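Local coordinates for protein putative glycoside hydrolase (Bacteroides thetaiotaomicron VPI-5482, PDB 3HBZ) that binds calcium and may act in carbohydrate metabolism, possibly as a glycoside hydrolase, though its activity remains inferred, at residues A[92-106]-A[114-126]. Numbering follows the deposited sequence.
Sequences IDTELATIYNFEDTL and FVEREGEKVVMEW. With NA (sodium ion), chain D; CA (calcium ion), chain B; ACT (acetate ion), chain H.
Trp126 drives the edge of its six-membered ring into the face of Tyr100: the planes stand at 81°, and CZ2 of Trp126 sits over the phenol centre, 3.6 Å from CD1 of Tyr100. Phe102 repeats this T-shaped geometry on Phe114, its edge toward that ring's face (78° between planes), while the methyl CG2 of Thr105 makes a CH-pi contact over a Phe114 face. Glu116 ties the aromatic cluster to a metal. Its chain bends at CG (chi2 -62°), bringing OE1 2.4 Å from the sodium ion, which also binds Ile99 O and four waters; OE2 accepts the N-H of Trp126 NE1 at 2.8 Å on its anti lone pair, almost in the indole plane. One carboxylate thus serves both sites and helps set the indole's rotation. Tyr100 is held in turn by its hydroxyl, which donates to Ala97 O (2.8 Å); replacing it with an alanine is likely to leave the Trp126 edge without its aromatic face and that carbonyl without this donor. Farther out, Lys121 NZ reaches the syn lone pair of Asp93 OD1 at 2.7 Å, closing one end with a salt bridge. Near the other, Val115 N donates to Asp104 O at 3.0 Å, beside a single Thr105-Phe114 bridge. Leu182 also touches Phe102, Phe114 and Trp126. Residues 114-126 form a two-stranded antiparallel hairpin with a type II' turn at Glu118-Lys121 and a classic bulge, Val123 and Met124 opposite Glu116, packed against 92-106, which supplies ligands to the sodium and calcium sites.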
# COMPACT_ATOMS: atom_id res chain seq x y z
N ILE A 92 4.30 12.32 8.46
CA ILE A 92 3.21 12.81 7.62
C ILE A 92 2.25 13.52 8.56
O ILE A 92 1.67 12.90 9.45
CB ILE A 92 2.45 11.64 6.94
CG1 ILE A 92 3.40 10.70 6.17
CG2 ILE A 92 1.38 12.17 6.04
CD1 ILE A 92 4.08 11.37 5.07
N ASP A 93 2.10 14.82 8.39
CA ASP A 93 1.23 15.63 9.25
C ASP A 93 0.10 16.30 8.47
O ASP A 93 -0.43 17.31 8.91
CB ASP A 93 2.03 16.72 9.99
CG ASP A 93 2.64 17.74 9.04
OD1 ASP A 93 2.90 17.38 7.87
OD2 ASP A 93 2.84 18.90 9.45
N THR A 94 -0.26 15.74 7.32
CA THR A 94 -1.23 16.32 6.43
C THR A 94 -2.39 15.34 6.25
O THR A 94 -2.31 14.19 6.63
CB THR A 94 -0.61 16.63 5.04
OG1 THR A 94 0.10 15.49 4.59
CG2 THR A 94 0.33 17.81 5.15
N GLU A 95 -3.49 15.82 5.69
CA GLU A 95 -4.63 14.97 5.44
C GLU A 95 -4.38 14.13 4.18
O GLU A 95 -3.53 14.47 3.37
CB GLU A 95 -5.90 15.82 5.39
CG GLU A 95 -6.03 16.82 4.26
CD GLU A 95 -7.23 17.79 4.43
OE1 GLU A 95 -7.78 17.92 5.56
OE2 GLU A 95 -7.60 18.44 3.42
N LEU A 96 -5.05 12.99 4.06
CA LEU A 96 -4.81 12.07 2.95
C LEU A 96 -4.86 12.82 1.60
O LEU A 96 -5.72 13.65 1.40
CB LEU A 96 -5.89 10.98 2.98
CG LEU A 96 -5.56 9.64 2.37
CD1 LEU A 96 -4.25 9.05 2.97
CD2 LEU A 96 -6.76 8.68 2.54
N ALA A 97 -3.97 12.49 0.69
CA ALA A 97 -3.98 13.07 -0.67
C ALA A 97 -5.18 12.48 -1.40
O ALA A 97 -5.56 11.35 -1.13
CB ALA A 97 -2.67 12.67 -1.42
N THR A 98 -5.76 13.25 -2.33
CA THR A 98 -6.98 12.81 -3.06
C THR A 98 -6.93 12.98 -4.59
O THR A 98 -7.91 12.67 -5.27
CB THR A 98 -8.24 13.55 -2.55
OG1 THR A 98 -8.19 14.95 -2.92
CG2 THR A 98 -8.40 13.39 -1.03
N ILE A 99 -5.79 13.44 -5.12
CA ILE A 99 -5.63 13.68 -6.56
C ILE A 99 -4.41 12.90 -7.00
O ILE A 99 -3.31 13.16 -6.51
CB ILE A 99 -5.44 15.19 -6.88
CG1 ILE A 99 -6.62 16.03 -6.37
CG2 ILE A 99 -5.20 15.43 -8.39
CD1 ILE A 99 -7.84 16.01 -7.22
N TYR A 100 -4.58 11.96 -7.92
CA TYR A 100 -3.52 10.99 -8.24
C TYR A 100 -3.21 10.99 -9.72
O TYR A 100 -4.00 10.53 -10.53
CB TYR A 100 -3.98 9.59 -7.85
CG TYR A 100 -4.66 9.53 -6.50
CD1 TYR A 100 -4.02 9.98 -5.36
CD2 TYR A 100 -5.94 9.03 -6.37
CE1 TYR A 100 -4.63 9.94 -4.12
CE2 TYR A 100 -6.58 8.99 -5.14
CZ TYR A 100 -5.92 9.42 -4.01
OH TYR A 100 -6.56 9.35 -2.78
N ASN A 101 -2.03 11.49 -10.08
CA ASN A 101 -1.61 11.56 -11.48
C ASN A 101 -0.50 10.54 -11.83
O ASN A 101 -0.10 10.41 -12.99
CB ASN A 101 -1.18 13.00 -11.80
CG ASN A 101 -2.39 13.93 -12.00
OD1 ASN A 101 -3.17 13.75 -12.92
ND2 ASN A 101 -2.52 14.93 -11.16
N PHE A 102 -0.02 9.84 -10.82
CA PHE A 102 0.93 8.75 -10.97
C PHE A 102 2.24 9.14 -11.64
O PHE A 102 2.84 8.32 -12.35
CB PHE A 102 0.23 7.55 -11.63
CG PHE A 102 -0.95 7.07 -10.83
CD1 PHE A 102 -0.74 6.36 -9.67
CD2 PHE A 102 -2.24 7.47 -11.12
CE1 PHE A 102 -1.82 5.98 -8.88
CE2 PHE A 102 -3.31 7.08 -10.32
CZ PHE A 102 -3.07 6.34 -9.20
N GLU A 103 2.67 10.39 -11.41
CA GLU A 103 3.90 10.91 -11.95
C GLU A 103 5.12 10.60 -11.06
O GLU A 103 6.23 10.48 -11.54
CB GLU A 103 3.84 12.43 -12.18
CG GLU A 103 2.64 12.98 -13.00
CD GLU A 103 2.50 12.27 -14.35
OE1 GLU A 103 3.54 11.84 -14.91
OE2 GLU A 103 1.36 12.14 -14.83
N ASP A 104 4.92 10.53 -9.75
CA ASP A 104 6.03 10.60 -8.79
C ASP A 104 6.28 9.24 -8.17
O ASP A 104 5.33 8.58 -7.69
CB ASP A 104 5.68 11.55 -7.66
CG ASP A 104 5.61 13.02 -8.12
OD1 ASP A 104 6.44 13.46 -8.92
OD2 ASP A 104 4.68 13.70 -7.68
N THR A 105 7.54 8.83 -8.15
CA THR A 105 7.94 7.58 -7.52
C THR A 105 9.26 7.82 -6.78
O THR A 105 9.95 8.82 -7.02
CB THR A 105 8.18 6.50 -8.54
OG1 THR A 105 9.22 6.93 -9.40
CG2 THR A 105 6.89 6.17 -9.35
N LEU A 106 9.61 6.91 -5.87
CA LEU A 106 10.84 7.03 -5.09
C LEU A 106 12.06 6.60 -5.91
O LEU A 106 12.08 5.54 -6.48
CB LEU A 106 10.78 6.24 -3.78
CG LEU A 106 9.87 6.70 -2.62
CD1 LEU A 106 9.92 5.64 -1.50
CD2 LEU A 106 10.24 8.07 -2.04
N PHE A 114 5.12 4.46 -5.79
CA PHE A 114 4.39 5.69 -6.11
C PHE A 114 4.14 6.50 -4.88
O PHE A 114 3.66 5.97 -3.85
CB PHE A 114 3.05 5.31 -6.76
CG PHE A 114 3.18 4.80 -8.15
CD1 PHE A 114 3.19 5.68 -9.22
CD2 PHE A 114 3.31 3.43 -8.40
CE1 PHE A 114 3.32 5.20 -10.52
CE2 PHE A 114 3.42 2.97 -9.70
CZ PHE A 114 3.44 3.85 -10.76
N VAL A 115 4.43 7.78 -4.96
CA VAL A 115 4.21 8.70 -3.85
C VAL A 115 3.36 9.89 -4.27
O VAL A 115 3.24 10.21 -5.46
CB VAL A 115 5.58 9.17 -3.27
CG1 VAL A 115 6.40 7.90 -2.83
CG2 VAL A 115 6.41 9.97 -4.31
N GLU A 116 2.75 10.53 -3.29
CA GLU A 116 2.07 11.81 -3.49
C GLU A 116 2.94 12.87 -2.83
O GLU A 116 3.50 12.61 -1.75
CB GLU A 116 0.69 11.75 -2.86
CG GLU A 116 -0.18 10.58 -3.39
CD GLU A 116 -0.45 10.71 -4.87
OE1 GLU A 116 -0.43 11.85 -5.36
OE2 GLU A 116 -0.64 9.68 -5.56
N ARG A 117 3.10 14.04 -3.48
CA ARG A 117 3.91 15.13 -2.96
C ARG A 117 3.07 16.41 -2.80
O ARG A 117 2.05 16.61 -3.47
CB ARG A 117 5.12 15.42 -3.88
CG ARG A 117 6.18 14.32 -3.85
CD ARG A 117 7.45 14.56 -4.74
NE ARG A 117 8.54 13.62 -4.36
CZ ARG A 117 9.09 12.63 -5.10
NH1 ARG A 117 8.75 12.41 -6.37
NH2 ARG A 117 10.04 11.86 -4.57
N GLU A 118 3.47 17.24 -1.83
CA GLU A 118 3.11 18.67 -1.80
C GLU A 118 4.44 19.41 -1.90
O GLU A 118 5.21 19.42 -0.95
CB GLU A 118 2.39 19.06 -0.50
CG GLU A 118 0.93 18.56 -0.38
CD GLU A 118 0.20 19.08 0.89
OE1 GLU A 118 0.73 19.97 1.60
OE2 GLU A 118 -0.91 18.59 1.19
N GLY A 119 4.74 19.96 -3.07
CA GLY A 119 6.06 20.52 -3.35
C GLY A 119 7.07 19.39 -3.31
O GLY A 119 6.85 18.33 -3.91
N GLU A 120 8.16 19.60 -2.59
CA GLU A 120 9.19 18.56 -2.38
C GLU A 120 8.82 17.58 -1.25
O GLU A 120 9.44 16.53 -1.13
CB GLU A 120 10.57 19.19 -2.08
CG GLU A 120 10.93 20.43 -2.92
N LYS A 121 7.83 17.92 -0.42
CA LYS A 121 7.38 17.03 0.68
C LYS A 121 6.46 15.86 0.23
O LYS A 121 5.32 16.09 -0.23
CB LYS A 121 6.69 17.85 1.77
CG LYS A 121 6.06 17.02 2.89
CD LYS A 121 5.82 17.84 4.17
CE LYS A 121 4.49 17.50 4.86
NZ LYS A 121 4.01 18.59 5.76
N VAL A 122 6.96 14.64 0.40
CA VAL A 122 6.15 13.44 0.27
C VAL A 122 5.03 13.40 1.34
O VAL A 122 5.30 13.51 2.51
CB VAL A 122 7.01 12.15 0.34
CG1 VAL A 122 6.13 10.94 0.24
CG2 VAL A 122 8.01 12.14 -0.82
N VAL A 123 3.78 13.26 0.93
CA VAL A 123 2.64 13.16 1.89
C VAL A 123 1.93 11.80 1.91
O VAL A 123 0.98 11.60 2.71
CB VAL A 123 1.62 14.29 1.68
CG1 VAL A 123 2.34 15.64 1.87
CG2 VAL A 123 0.93 14.19 0.30
N MSE A 124 2.38 10.87 1.07
CA MSE A 124 1.83 9.49 1.05
C MSE A 124 2.64 8.58 0.12
O MSE A 124 3.04 9.00 -0.99
CB MSE A 124 0.37 9.47 0.60
CG MSE A 124 -0.34 8.15 0.96
SE MSE A 124 -2.13 8.13 0.32
CE MSE A 124 -1.78 7.66 -1.55
N GLU A 125 2.88 7.36 0.58
CA GLU A 125 3.41 6.28 -0.22
C GLU A 125 2.32 5.23 -0.48
O GLU A 125 1.76 4.64 0.45
CB GLU A 125 4.59 5.62 0.47
CG GLU A 125 5.64 6.62 0.93
CD GLU A 125 7.01 6.02 1.24
OE1 GLU A 125 7.21 4.78 1.05
OE2 GLU A 125 7.89 6.83 1.65
N TRP A 126 2.00 5.03 -1.75
CA TRP A 126 1.12 3.91 -2.13
C TRP A 126 1.86 2.62 -1.84
O TRP A 126 3.10 2.57 -1.83
CB TRP A 126 0.79 3.93 -3.61
CG TRP A 126 -0.15 5.03 -4.04
CD1 TRP A 126 0.18 6.30 -4.39
CD2 TRP A 126 -1.58 4.93 -4.20
NE1 TRP A 126 -0.97 7.02 -4.72
CE2 TRP A 126 -2.05 6.18 -4.63
CE3 TRP A 126 -2.49 3.89 -4.03
CZ2 TRP A 126 -3.40 6.42 -4.87
CZ3 TRP A 126 -3.82 4.11 -4.30
CH2 TRP A 126 -4.27 5.37 -4.71
NA NA D . -1.33 14.11 -5.59
CA CA B . -0.48 10.80 -15.31
C ACT H . -7.93 13.65 5.25
O ACT H . -8.83 13.77 6.00
OXT ACT H . -7.05 12.98 5.89
CH3 ACT H . -7.96 14.19 3.78
O HOH W 1 -1.42 12.14 3.07
O HOH W 2 -1.93 12.67 -15.13
O HOH W 3 -0.56 12.91 -7.99
O HOH W 4 -0.29 9.44 -8.03
O HOH W 5 2.62 9.28 -8.11
O HOH W 6 1.20 14.46 -5.84
O HOH W 7 -0.85 15.02 -3.68
O HOH W 8 -1.79 16.37 -7.10